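Local coordinates for succinoglycan biosynthesis protein (Bacillus cereus ATCC 14579, PDB 3B55), which is of unknown function but belongs to the erythromycin esterase-like family and binds a calcium ion, at residues T108-A119 / V166-N177; Y288-E296 / L328-Y336. The protein carries 1 engineered substitution. All blocks are in the same frame, centred on the assembly; numbering follows the deposited sequence.

Contact 1: T108-A119 / V166-N177. With CA (calcium ion), chain B.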
loop_
_atom_site.group_PDB
_atom_site.type_symbol
_atom_site.label_atom_id
_atom_site.label_comp_id
_atom_site.label_asym_id
_atom_site.label_seq_id
_atom_site.Cartn_x
_atom_site.Cartn_y
_atom_site.Cartn_z
ATOM N N THR A 108 -6.520 11.747 -7.250
ATOM C CA THR A 108 -6.991 12.446 -6.057
ATOM C C THR A 108 -7.046 11.628 -4.764
ATOM O O THR A 108 -7.537 12.119 -3.742
ATOM C CB THR A 108 -8.400 13.031 -6.298
ATOM O OG1 THR A 108 -9.269 11.994 -6.774
ATOM C CG2 THR A 108 -8.353 14.160 -7.332
ATOM N N ASN A 109 -6.571 10.389 -4.800
ATOM C CA ASN A 109 -6.586 9.567 -3.600
ATOM C C ASN A 109 -5.304 8.790 -3.441
ATOM O O ASN A 109 -4.770 8.245 -4.400
ATOM C CB ASN A 109 -7.761 8.591 -3.626
ATOM C CG ASN A 109 -9.060 9.272 -3.943
ATOM O OD1 ASN A 109 -9.494 9.297 -5.095
ATOM N ND2 ASN A 109 -9.685 9.855 -2.926
ATOM N N LEU A 110 -4.804 8.768 -2.219
ATOM C CA LEU A 110 -3.598 8.037 -1.910
ATOM C C LEU A 110 -3.983 6.983 -0.885
ATOM O O LEU A 110 -4.357 7.310 0.247
ATOM C CB LEU A 110 -2.530 8.961 -1.322
ATOM C CG LEU A 110 -1.251 8.257 -0.832
ATOM C CD1 LEU A 110 -0.590 7.524 -1.978
ATOM C CD2 LEU A 110 -0.284 9.284 -0.258
ATOM N N VAL A 111 -3.924 5.725 -1.301
ATOM C CA VAL A 111 -4.239 4.622 -0.418
ATOM C C VAL A 111 -2.914 4.081 0.095
ATOM O O VAL A 111 -2.078 3.599 -0.673
ATOM C CB VAL A 111 -5.021 3.505 -1.146
ATOM C CG1 VAL A 111 -5.248 2.336 -0.203
ATOM C CG2 VAL A 111 -6.367 4.050 -1.622
ATOM N N LEU A 112 -2.726 4.173 1.402
ATOM C CA LEU A 112 -1.498 3.712 2.025
ATOM C C LEU A 112 -1.643 2.341 2.615
ATOM O O LEU A 112 -2.719 1.950 3.075
ATOM C CB LEU A 112 -1.073 4.639 3.167
ATOM C CG LEU A 112 -0.751 6.099 2.888
ATOM C CD1 LEU A 112 -0.522 6.788 4.217
ATOM C CD2 LEU A 112 0.476 6.228 1.996
ATOM N N GLU A 113 -0.527 1.629 2.616
ATOM C CA GLU A 113 -0.475 0.314 3.197
ATOM C C GLU A 113 -0.398 0.630 4.694
ATOM O O GLU A 113 0.591 0.340 5.378
ATOM C CB GLU A 113 0.782 -0.395 2.751
ATOM C CG GLU A 113 0.817 -1.811 3.161
ATOM C CD GLU A 113 2.213 -2.277 3.303
ATOM O OE1 GLU A 113 2.927 -2.431 2.283
ATOM O OE2 GLU A 113 2.589 -2.466 4.464
ATOM N N GLU A 114 -1.459 1.256 5.185
ATOM C CA GLU A 114 -1.555 1.654 6.582
ATOM C C GLU A 114 -2.960 1.319 7.073
ATOM O O GLU A 114 -3.893 1.199 6.278
ATOM C CB GLU A 114 -1.287 3.161 6.683
ATOM C CG GLU A 114 -1.345 3.743 8.083
ATOM C CD GLU A 114 -0.357 3.082 9.016
ATOM O OE1 GLU A 114 -0.619 1.937 9.442
ATOM O OE2 GLU A 114 0.682 3.705 9.316
ATOM N N GLY A 115 -3.107 1.156 8.380
ATOM C CA GLY A 115 -4.409 0.837 8.930
ATOM C C GLY A 115 -5.448 1.865 8.527
ATOM O O GLY A 115 -5.184 3.069 8.522
ATOM N N TRP A 116 -6.636 1.384 8.174
ATOM C CA TRP A 116 -7.727 2.256 7.772
ATOM C C TRP A 116 -8.087 3.235 8.886
ATOM O O TRP A 116 -8.390 4.393 8.610
ATOM C CB TRP A 116 -8.944 1.411 7.373
ATOM C CG TRP A 116 -10.237 2.171 7.301
ATOM C CD1 TRP A 116 -11.006 2.588 8.353
ATOM C CD2 TRP A 116 -10.924 2.584 6.114
ATOM N NE1 TRP A 116 -12.132 3.232 7.893
ATOM C CE2 TRP A 116 -12.107 3.242 6.522
ATOM C CE3 TRP A 116 -10.658 2.458 4.746
ATOM C CZ2 TRP A 116 -13.022 3.776 5.606
ATOM C CZ3 TRP A 116 -11.571 2.989 3.832
ATOM C CH2 TRP A 116 -12.737 3.639 4.269
ATOM N N ASP A 117 -8.053 2.775 10.134
ATOM C CA ASP A 117 -8.387 3.645 11.259
ATOM C C ASP A 117 -7.365 4.752 11.485
ATOM O O ASP A 117 -7.727 5.908 11.716
ATOM C CB ASP A 117 -8.544 2.839 12.559
ATOM C CG ASP A 117 -7.380 1.906 12.821
ATOM O OD1 ASP A 117 -6.251 2.203 12.378
ATOM O OD2 ASP A 117 -7.594 0.871 13.486
ATOM N N ARG A 118 -6.088 4.398 11.420
ATOM C CA ARG A 118 -5.025 5.365 11.634
ATOM C C ARG A 118 -5.038 6.434 10.540
ATOM O O ARG A 118 -4.827 7.616 10.817
ATOM C CB ARG A 118 -3.677 4.625 11.701
ATOM C CG ARG A 118 -3.663 3.561 12.807
ATOM C CD ARG A 118 -2.454 2.624 12.801
ATOM N NE ARG A 118 -1.278 3.215 13.427
ATOM C CZ ARG A 118 -0.580 2.646 14.402
ATOM N NH1 ARG A 118 -0.927 1.454 14.884
ATOM N NH2 ARG A 118 0.486 3.266 14.881
ATOM N N ALA A 119 -5.321 6.027 9.307
ATOM C CA ALA A 119 -5.356 6.972 8.193
ATOM C C ALA A 119 -6.504 7.984 8.309
ATOM O O ALA A 119 -6.447 9.056 7.710
ATOM C CB ALA A 119 -5.455 6.222 6.870
ATOM N N VAL A 166 -6.534 15.964 -2.373
ATOM C CA VAL A 166 -6.036 14.600 -2.277
ATOM C C VAL A 166 -6.479 14.015 -0.942
ATOM O O VAL A 166 -6.229 14.611 0.106
ATOM C CB VAL A 166 -4.501 14.566 -2.339
ATOM C CG1 VAL A 166 -3.996 13.136 -2.134
ATOM C CG2 VAL A 166 -4.031 15.135 -3.677
ATOM N N ARG A 167 -7.145 12.859 -0.984
ATOM C CA ARG A 167 -7.623 12.188 0.225
ATOM C C ARG A 167 -6.652 11.078 0.614
ATOM O O ARG A 167 -6.038 10.450 -0.249
ATOM C CB ARG A 167 -9.003 11.565 -0.007
ATOM C CG ARG A 167 -10.045 12.501 -0.593
ATOM C CD ARG A 167 -10.331 13.699 0.306
ATOM N NE ARG A 167 -10.762 13.327 1.654
ATOM C CZ ARG A 167 -11.786 12.523 1.929
ATOM N NH1 ARG A 167 -12.502 11.984 0.951
ATOM N NH2 ARG A 167 -12.097 12.258 3.191
ATOM N N VAL A 168 -6.513 10.839 1.913
ATOM C CA VAL A 168 -5.625 9.794 2.398
ATOM C C VAL A 168 -6.423 8.650 2.998
ATOM O O VAL A 168 -7.138 8.826 3.980
ATOM C CB VAL A 168 -4.644 10.331 3.458
ATOM C CG1 VAL A 168 -3.920 9.176 4.134
ATOM C CG2 VAL A 168 -3.639 11.250 2.799
ATOM N N ILE A 169 -6.289 7.472 2.400
ATOM C CA ILE A 169 -7.001 6.282 2.863
ATOM C C ILE A 169 -6.035 5.185 3.311
ATOM O O ILE A 169 -4.917 5.075 2.801
ATOM C CB ILE A 169 -7.914 5.695 1.731
ATOM C CG1 ILE A 169 -9.037 6.676 1.379
ATOM C CG2 ILE A 169 -8.503 4.356 2.155
ATOM C CD1 ILE A 169 -8.656 7.678 0.314
ATOM N N GLY A 170 -6.482 4.380 4.269
ATOM C CA GLY A 170 -5.682 3.277 4.765
ATOM C C GLY A 170 -6.365 1.971 4.383
ATOM O O GLY A 170 -7.542 1.762 4.693
HETATM N N MSE A 171 -5.645 1.082 3.711
HETATM C CA MSE A 171 -6.242 -0.178 3.306
HETATM C C MSE A 171 -5.945 -1.339 4.259
HETATM O O MSE A 171 -6.545 -2.408 4.131
HETATM C CB MSE A 171 -5.787 -0.535 1.891
HETATM C CG MSE A 171 -4.326 -0.925 1.783
HETATM SE SE MSE A 171 -3.804 -1.354 -0.036
HETATM C CE MSE A 171 -1.888 -1.112 0.142
ATOM N N ASP A 172 -5.041 -1.135 5.217
ATOM C CA ASP A 172 -4.695 -2.210 6.149
ATOM C C ASP A 172 -5.654 -2.332 7.331
ATOM O O ASP A 172 -6.314 -1.363 7.713
ATOM C CB ASP A 172 -3.269 -2.036 6.665
ATOM C CG ASP A 172 -2.615 -3.354 6.993
ATOM O OD1 ASP A 172 -3.342 -4.368 7.073
ATOM O OD2 ASP A 172 -1.382 -3.381 7.179
ATOM N N ILE A 173 -5.704 -3.528 7.916
ATOM C CA ILE A 173 -6.592 -3.817 9.042
ATOM C C ILE A 173 -5.929 -4.567 10.203
ATOM O O ILE A 173 -6.459 -5.574 10.671
ATOM C CB ILE A 173 -7.779 -4.677 8.582
ATOM C CG1 ILE A 173 -7.249 -5.918 7.857
ATOM C CG2 ILE A 173 -8.696 -3.874 7.685
ATOM C CD1 ILE A 173 -8.310 -6.950 7.541
ATOM N N GLN A 174 -4.787 -4.087 10.676
ATOM C CA GLN A 174 -4.115 -4.755 11.778
ATOM C C GLN A 174 -4.829 -4.400 13.079
ATOM O O GLN A 174 -4.508 -4.921 14.149
ATOM C CB GLN A 174 -2.648 -4.327 11.822
ATOM C CG GLN A 174 -1.999 -4.309 10.443
ATOM C CD GLN A 174 -0.642 -4.989 10.413
ATOM O OE1 GLN A 174 -0.533 -6.192 10.650
ATOM N NE2 GLN A 174 0.399 -4.218 10.117
ATOM N N SER A 175 -5.813 -3.511 12.970
ATOM C CA SER A 175 -6.593 -3.071 14.118
ATOM C C SER A 175 -7.793 -2.227 13.679
ATOM O O SER A 175 -7.875 -1.771 12.540
ATOM C CB SER A 175 -5.721 -2.244 15.067
ATOM O OG SER A 175 -5.361 -1.010 14.471
ATOM N N VAL A 176 -8.728 -2.038 14.600
ATOM C CA VAL A 176 -9.927 -1.246 14.359
ATOM C C VAL A 176 -10.124 -0.405 15.609
ATOM O O VAL A 176 -10.860 -0.793 16.525
ATOM C CB VAL A 176 -11.166 -2.133 14.178
ATOM C CG1 VAL A 176 -12.395 -1.261 13.986
ATOM C CG2 VAL A 176 -10.968 -3.067 12.991
ATOM N N ASN A 177 -9.460 0.742 15.651
ATOM C CA ASN A 177 -9.558 1.606 16.817
ATOM C C ASN A 177 -10.942 2.215 16.988
ATOM O O ASN A 177 -11.817 2.063 16.142
ATOM C CB ASN A 177 -8.482 2.692 16.755
ATOM C CG ASN A 177 -7.079 2.106 16.613
ATOM O OD1 ASN A 177 -6.794 1.023 17.135
ATOM N ND2 ASN A 177 -6.198 2.818 15.916
HETATM CA CA CA B . 4.389 -3.970 4.475
HETATM O O HOH W 1 0.474 -1.495 7.591
HETATM O O HOH W 2 0.663 -5.085 5.644
HETATM O O HOH W 3 -8.944 5.235 5.913
HETATM O O HOH W 4 -7.721 -0.363 10.242
#

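Contact 2: Y288-E296 / L328-Y336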
loop_
_atom_site.group_PDB
_atom_site.type_symbol
_atom_site.label_atom_id
_atom_site.label_comp_id
_atom_site.label_asym_id
_atom_site.label_seq_id
_atom_site.Cartn_x
_atom_site.Cartn_y
_atom_site.Cartn_z
ATOM N N TYR A 288 -7.243 -5.212 -0.796
ATOM C CA TYR A 288 -7.687 -5.097 -2.185
ATOM C C TYR A 288 -9.040 -4.408 -2.223
ATOM O O TYR A 288 -9.246 -3.470 -2.997
ATOM C CB TYR A 288 -7.817 -6.498 -2.806
ATOM C CG TYR A 288 -8.878 -6.628 -3.880
ATOM C CD1 TYR A 288 -8.776 -5.927 -5.083
ATOM C CD2 TYR A 288 -9.975 -7.473 -3.704
ATOM C CE1 TYR A 288 -9.738 -6.064 -6.084
ATOM C CE2 TYR A 288 -10.946 -7.622 -4.705
ATOM C CZ TYR A 288 -10.820 -6.914 -5.891
ATOM O OH TYR A 288 -11.766 -7.047 -6.889
ATOM N N GLU A 289 -9.953 -4.891 -1.379
ATOM C CA GLU A 289 -11.312 -4.357 -1.300
ATOM C C GLU A 289 -11.321 -2.891 -0.900
ATOM O O GLU A 289 -12.109 -2.105 -1.422
ATOM C CB GLU A 289 -12.156 -5.159 -0.294
ATOM C CG GLU A 289 -12.382 -6.617 -0.671
ATOM C CD GLU A 289 -13.391 -7.314 0.241
ATOM O OE1 GLU A 289 -13.633 -6.812 1.364
ATOM O OE2 GLU A 289 -13.925 -8.374 -0.161
ATOM N N ASN A 290 -10.439 -2.528 0.023
ATOM C CA ASN A 290 -10.367 -1.152 0.489
ATOM C C ASN A 290 -9.797 -0.234 -0.579
ATOM O O ASN A 290 -10.210 0.916 -0.693
ATOM C CB ASN A 290 -9.539 -1.085 1.775
ATOM C CG ASN A 290 -10.229 -1.794 2.929
ATOM O OD1 ASN A 290 -9.597 -2.180 3.922
ATOM N ND2 ASN A 290 -11.541 -1.966 2.804
ATOM N N ALA A 291 -8.856 -0.750 -1.365
ATOM C CA ALA A 291 -8.254 0.025 -2.441
ATOM C C ALA A 291 -9.271 0.137 -3.580
ATOM O O ALA A 291 -9.349 1.163 -4.258
ATOM C CB ALA A 291 -6.996 -0.659 -2.931
ATOM N N LYS A 292 -10.049 -0.922 -3.787
ATOM C CA LYS A 292 -11.066 -0.919 -4.838
ATOM C C LYS A 292 -12.196 0.030 -4.456
ATOM O O LYS A 292 -12.671 0.811 -5.283
ATOM C CB LYS A 292 -11.632 -2.325 -5.061
ATOM C CG LYS A 292 -12.704 -2.350 -6.135
ATOM C CD LYS A 292 -13.000 -3.750 -6.646
ATOM C CE LYS A 292 -14.132 -4.401 -5.882
ATOM N NZ LYS A 292 -14.688 -5.545 -6.663
ATOM N N TRP A 293 -12.625 -0.038 -3.201
ATOM C CA TRP A 293 -13.688 0.841 -2.721
ATOM C C TRP A 293 -13.325 2.326 -2.968
ATOM O O TRP A 293 -14.166 3.121 -3.390
ATOM C CB TRP A 293 -13.915 0.607 -1.225
ATOM C CG TRP A 293 -14.969 1.486 -0.654
ATOM C CD1 TRP A 293 -16.305 1.220 -0.572
ATOM C CD2 TRP A 293 -14.797 2.826 -0.180
ATOM N NE1 TRP A 293 -16.976 2.314 -0.082
ATOM C CE2 TRP A 293 -16.074 3.315 0.165
ATOM C CE3 TRP A 293 -13.684 3.662 -0.018
ATOM C CZ2 TRP A 293 -16.275 4.610 0.664
ATOM C CZ3 TRP A 293 -13.882 4.954 0.479
ATOM C CH2 TRP A 293 -15.170 5.413 0.812
ATOM N N THR A 294 -12.070 2.686 -2.710
ATOM C CA THR A 294 -11.602 4.059 -2.892
ATOM C C THR A 294 -11.738 4.528 -4.340
ATOM O O THR A 294 -12.312 5.573 -4.611
ATOM C CB THR A 294 -10.128 4.195 -2.465
ATOM O OG1 THR A 294 -9.989 3.780 -1.103
ATOM C CG2 THR A 294 -9.666 5.648 -2.593
ATOM N N GLU A 295 -11.183 3.754 -5.264
ATOM C CA GLU A 295 -11.246 4.075 -6.682
ATOM C C GLU A 295 -12.708 4.150 -7.148
ATOM O O GLU A 295 -13.102 5.081 -7.855
ATOM C CB GLU A 295 -10.481 2.999 -7.473
ATOM C CG GLU A 295 -10.307 3.245 -8.977
ATOM C CD GLU A 295 -11.599 3.083 -9.763
ATOM O OE1 GLU A 295 -12.318 2.091 -9.518
ATOM O OE2 GLU A 295 -11.894 3.939 -10.630
ATOM N N GLU A 296 -13.516 3.179 -6.738
ATOM C CA GLU A 296 -14.910 3.150 -7.155
ATOM C C GLU A 296 -15.761 4.287 -6.593
ATOM O O GLU A 296 -16.675 4.760 -7.266
ATOM C CB GLU A 296 -15.545 1.797 -6.809
ATOM C CG GLU A 296 -14.852 0.608 -7.459
ATOM C CD GLU A 296 -15.724 -0.643 -7.496
ATOM O OE1 GLU A 296 -16.164 -1.097 -6.417
ATOM O OE2 GLU A 296 -15.958 -1.175 -8.604
ATOM N N LEU A 328 -6.379 -6.876 -7.754
ATOM C CA LEU A 328 -6.537 -5.622 -8.476
ATOM C C LEU A 328 -6.379 -5.811 -9.987
ATOM O O LEU A 328 -7.236 -5.378 -10.753
ATOM C CB LEU A 328 -5.534 -4.589 -7.969
ATOM C CG LEU A 328 -5.833 -4.021 -6.582
ATOM C CD1 LEU A 328 -4.619 -3.267 -6.056
ATOM C CD2 LEU A 328 -7.051 -3.122 -6.652
ATOM N N ALA A 329 -5.294 -6.450 -10.417
ATOM C CA ALA A 329 -5.083 -6.680 -11.847
ATOM C C ALA A 329 -6.242 -7.497 -12.421
ATOM O O ALA A 329 -6.744 -7.216 -13.511
ATOM C CB ALA A 329 -3.771 -7.424 -12.078
ATOM N N GLU A 330 -6.658 -8.503 -11.659
ATOM C CA GLU A 330 -7.745 -9.394 -12.036
ATOM C C GLU A 330 -9.078 -8.663 -12.215
ATOM O O GLU A 330 -9.875 -9.003 -13.089
ATOM C CB GLU A 330 -7.867 -10.502 -10.976
ATOM C CG GLU A 330 -9.061 -11.436 -11.123
ATOM C CD GLU A 330 -8.929 -12.665 -10.234
ATOM O OE1 GLU A 330 -8.421 -12.527 -9.096
ATOM O OE2 GLU A 330 -9.336 -13.762 -10.671
ATOM N N TYR A 331 -9.325 -7.650 -11.396
ATOM C CA TYR A 331 -10.575 -6.916 -11.520
ATOM C C TYR A 331 -10.475 -5.739 -12.489
ATOM O O TYR A 331 -11.385 -5.499 -13.278
ATOM C CB TYR A 331 -11.038 -6.427 -10.144
ATOM C CG TYR A 331 -12.297 -5.593 -10.179
ATOM C CD1 TYR A 331 -12.241 -4.225 -10.422
ATOM C CD2 TYR A 331 -13.550 -6.178 -9.983
ATOM C CE1 TYR A 331 -13.396 -3.450 -10.473
ATOM C CE2 TYR A 331 -14.717 -5.413 -10.031
ATOM C CZ TYR A 331 -14.631 -4.047 -10.278
ATOM O OH TYR A 331 -15.773 -3.276 -10.340
ATOM N N TYR A 332 -9.363 -5.014 -12.450
ATOM C CA TYR A 332 -9.213 -3.857 -13.327
ATOM C C TYR A 332 -8.634 -4.111 -14.708
ATOM O O TYR A 332 -8.955 -3.400 -15.659
ATOM C CB TYR A 332 -8.391 -2.764 -12.632
ATOM C CG TYR A 332 -9.133 -2.066 -11.514
ATOM C CD1 TYR A 332 -8.977 -2.464 -10.187
ATOM C CD2 TYR A 332 -10.015 -1.027 -11.791
ATOM C CE1 TYR A 332 -9.682 -1.836 -9.163
ATOM C CE2 TYR A 332 -10.728 -0.398 -10.783
ATOM C CZ TYR A 332 -10.560 -0.806 -9.475
ATOM O OH TYR A 332 -11.291 -0.193 -8.488
ATOM N N GLY A 333 -7.785 -5.119 -14.834
ATOM C CA GLY A 333 -7.209 -5.375 -16.137
ATOM C C GLY A 333 -6.303 -4.219 -16.515
ATOM O O GLY A 333 -5.437 -3.836 -15.733
ATOM N N LYS A 334 -6.507 -3.638 -17.694
ATOM C CA LYS A 334 -5.660 -2.537 -18.124
ATOM C C LYS A 334 -5.938 -1.251 -17.357
ATOM O O LYS A 334 -5.263 -0.249 -17.563
ATOM C CB LYS A 334 -5.825 -2.284 -19.627
ATOM C CG LYS A 334 -7.188 -1.752 -20.009
ATOM C CD LYS A 334 -7.365 -1.698 -21.513
ATOM C CE LYS A 334 -8.734 -1.142 -21.879
ATOM N NZ LYS A 334 -8.984 -1.208 -23.342
ATOM N N ARG A 335 -6.928 -1.266 -16.473
ATOM C CA ARG A 335 -7.212 -0.059 -15.714
ATOM C C ARG A 335 -6.308 0.088 -14.496
ATOM O O ARG A 335 -6.259 1.150 -13.884
ATOM C CB ARG A 335 -8.687 -0.003 -15.311
ATOM C CG ARG A 335 -9.603 0.339 -16.488
ATOM C CD ARG A 335 -10.904 0.977 -16.012
ATOM N NE ARG A 335 -11.700 0.037 -15.232
ATOM C CZ ARG A 335 -12.381 0.365 -14.141
ATOM N NH1 ARG A 335 -12.356 1.618 -13.698
ATOM N NH2 ARG A 335 -13.089 -0.560 -13.501
ATOM N N TYR A 336 -5.598 -0.985 -14.151
ATOM C CA TYR A 336 -4.665 -0.966 -13.030
ATOM C C TYR A 336 -3.259 -1.003 -13.602
ATOM O O TYR A 336 -2.935 -1.895 -14.380
ATOM C CB TYR A 336 -4.863 -2.187 -12.128
ATOM C CG TYR A 336 -3.842 -2.310 -11.013
ATOM C CD1 TYR A 336 -3.639 -1.270 -10.109
ATOM C CD2 TYR A 336 -3.083 -3.472 -10.859
ATOM C CE1 TYR A 336 -2.717 -1.378 -9.081
ATOM C CE2 TYR A 336 -2.149 -3.589 -9.831
ATOM C CZ TYR A 336 -1.974 -2.536 -8.946
ATOM O OH TYR A 336 -1.061 -2.634 -7.924
HETATM O O HOH W 5 -10.247 -9.702 -8.165
#

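Contact 1: T108-A119 / V166-N177
Leu110 and Ile169 sit at the heart of a parallel strand pair, 109-112 beside 167-172, the adjacent arms of a beta-alpha-beta unit whose second strand forms one edge of the central mixed sheet. Regular backbone bonds run from Arg167 N to Thr108 O up to Met171 N to Leu112 O. At Glu113, centre of an inverse gamma turn, the first chain swings aside, and a beta bulge shifts the register by one before Asp172 N reaches Glu114 O (2.8 Å) and Trp116 N reaches Asp172 O.

The packing is tightest around Gly170, which has no side chain: Ala119 CB lies 3.3 Å from Gly170 N, and Trp116 CB 3.0 Å from Gly170 O. A chi1 of 164° carries the indole away from the Trp116 backbone N and along Ile169, with CZ3 3.8 Å from Ile169 CG2, while Gly170 O lies at the ring edge. On the same sheet face as Ile169, Val111 CG1 presses on Met171 CB at 3.6 Å, and the selenomethionine's CE reaches Glu113 CA.

The solvent side is looser: Arg167, partly exposed, curls away to a salt bridge with Asp123, and Asn177 is partly exposed too. Beside Asn177 lies a buried polar grip, where Asp117 OD2 takes Ser175 OG on its syn lone pair (3.1 Å) and Asn177 N on the anti side (2.9 Å), 29° out of the carboxylate plane; the Asn177 amide stacks on that carboxylate.

Glu113 OE2 binds calcium together with His85, and OE1 receives His306 N, which should limit rotation of the carboxylate. One water joins Glu113 O to Asp172 OD2 (2.7 Å from that oxygen); another links OD2 only weakly to Glu113 OE2. With Asp172 OD1 bonded to His283, this is consistent with a second-shell role for Asp172.

Contact 2: Y288-E296 / L328-Y336
Two helices packed on the same face of the central mixed sheet of this alpha/beta fold, 278-298 and 324-332, meet here. Tyr288, Lys292, Glu295 and Glu296 of the first reach Leu328, Tyr331 and Tyr332 of the second, and Arg335 of the 3-10 turn that follows it. Between 288-296 and 328-332 the axes stay 11.2 Å apart at closest and run 37° from parallel, a spacing filled by long side chains rather than by close backbone contact.

Tyr288 and Leu328 make the apolar part. Leu328 slides past Tyr288 in the opposite direction and brings CD2 to the ring edge, 3.6 Å from Tyr288 CD1; Leu328, like Glu295 and Tyr332, also rests on Ile77 of strand 77-82.

The Lys292 and Tyr331 side chains cross at about a right angle. Lys292 CD lies over the middle of one ring face as a CH-pi contact, 3.8 Å from the centroid, and the bend at chi3 (92°) beyond it turns the chain end so that NZ stays over the same face in a cation-pi interaction. The ammonium also makes a weak bond to Tyr288 OH, so one lysine links both tyrosines. At the far end of the ring, Tyr331 OH makes a weak hydrogen bond to Glu296 OE2.

Glu295 shows how a carboxylate can serve two partners at once. Nearly perpendicular to the phenol, it accepts Tyr332 OH at OE1 (2.7 Å), on the anti side and 22° out of the carboxylate plane, while its other oxygen faces Arg335. Tyr332 CD2 lies over one guanidinium face, and Arg335 NH1, weakly bonded to Ser76 OG, makes a long salt bridge of 3.9 Å to Glu295 OE2.

Followed from the N terminus, the chain first lays down strand 109-112, then travels through helices 116-128 and 144-158 before strand 167-172 returns beside it; contact 1 closes that loop. A long run of helices follows, ending in 278-298. From there the chain enters strand 301-306 and, through helix 324-332, closes contact 2 just before strand 336-344. The two loops are in series, neither nesting nor crossing. Helix 278-298 nevertheless joins them in space: Thr294, between contact 2 residues, packs on Asn109, Val111 and Ile169 of contact 1. The sheet's edge is thereby tied to the helix pair lying over its middle strands.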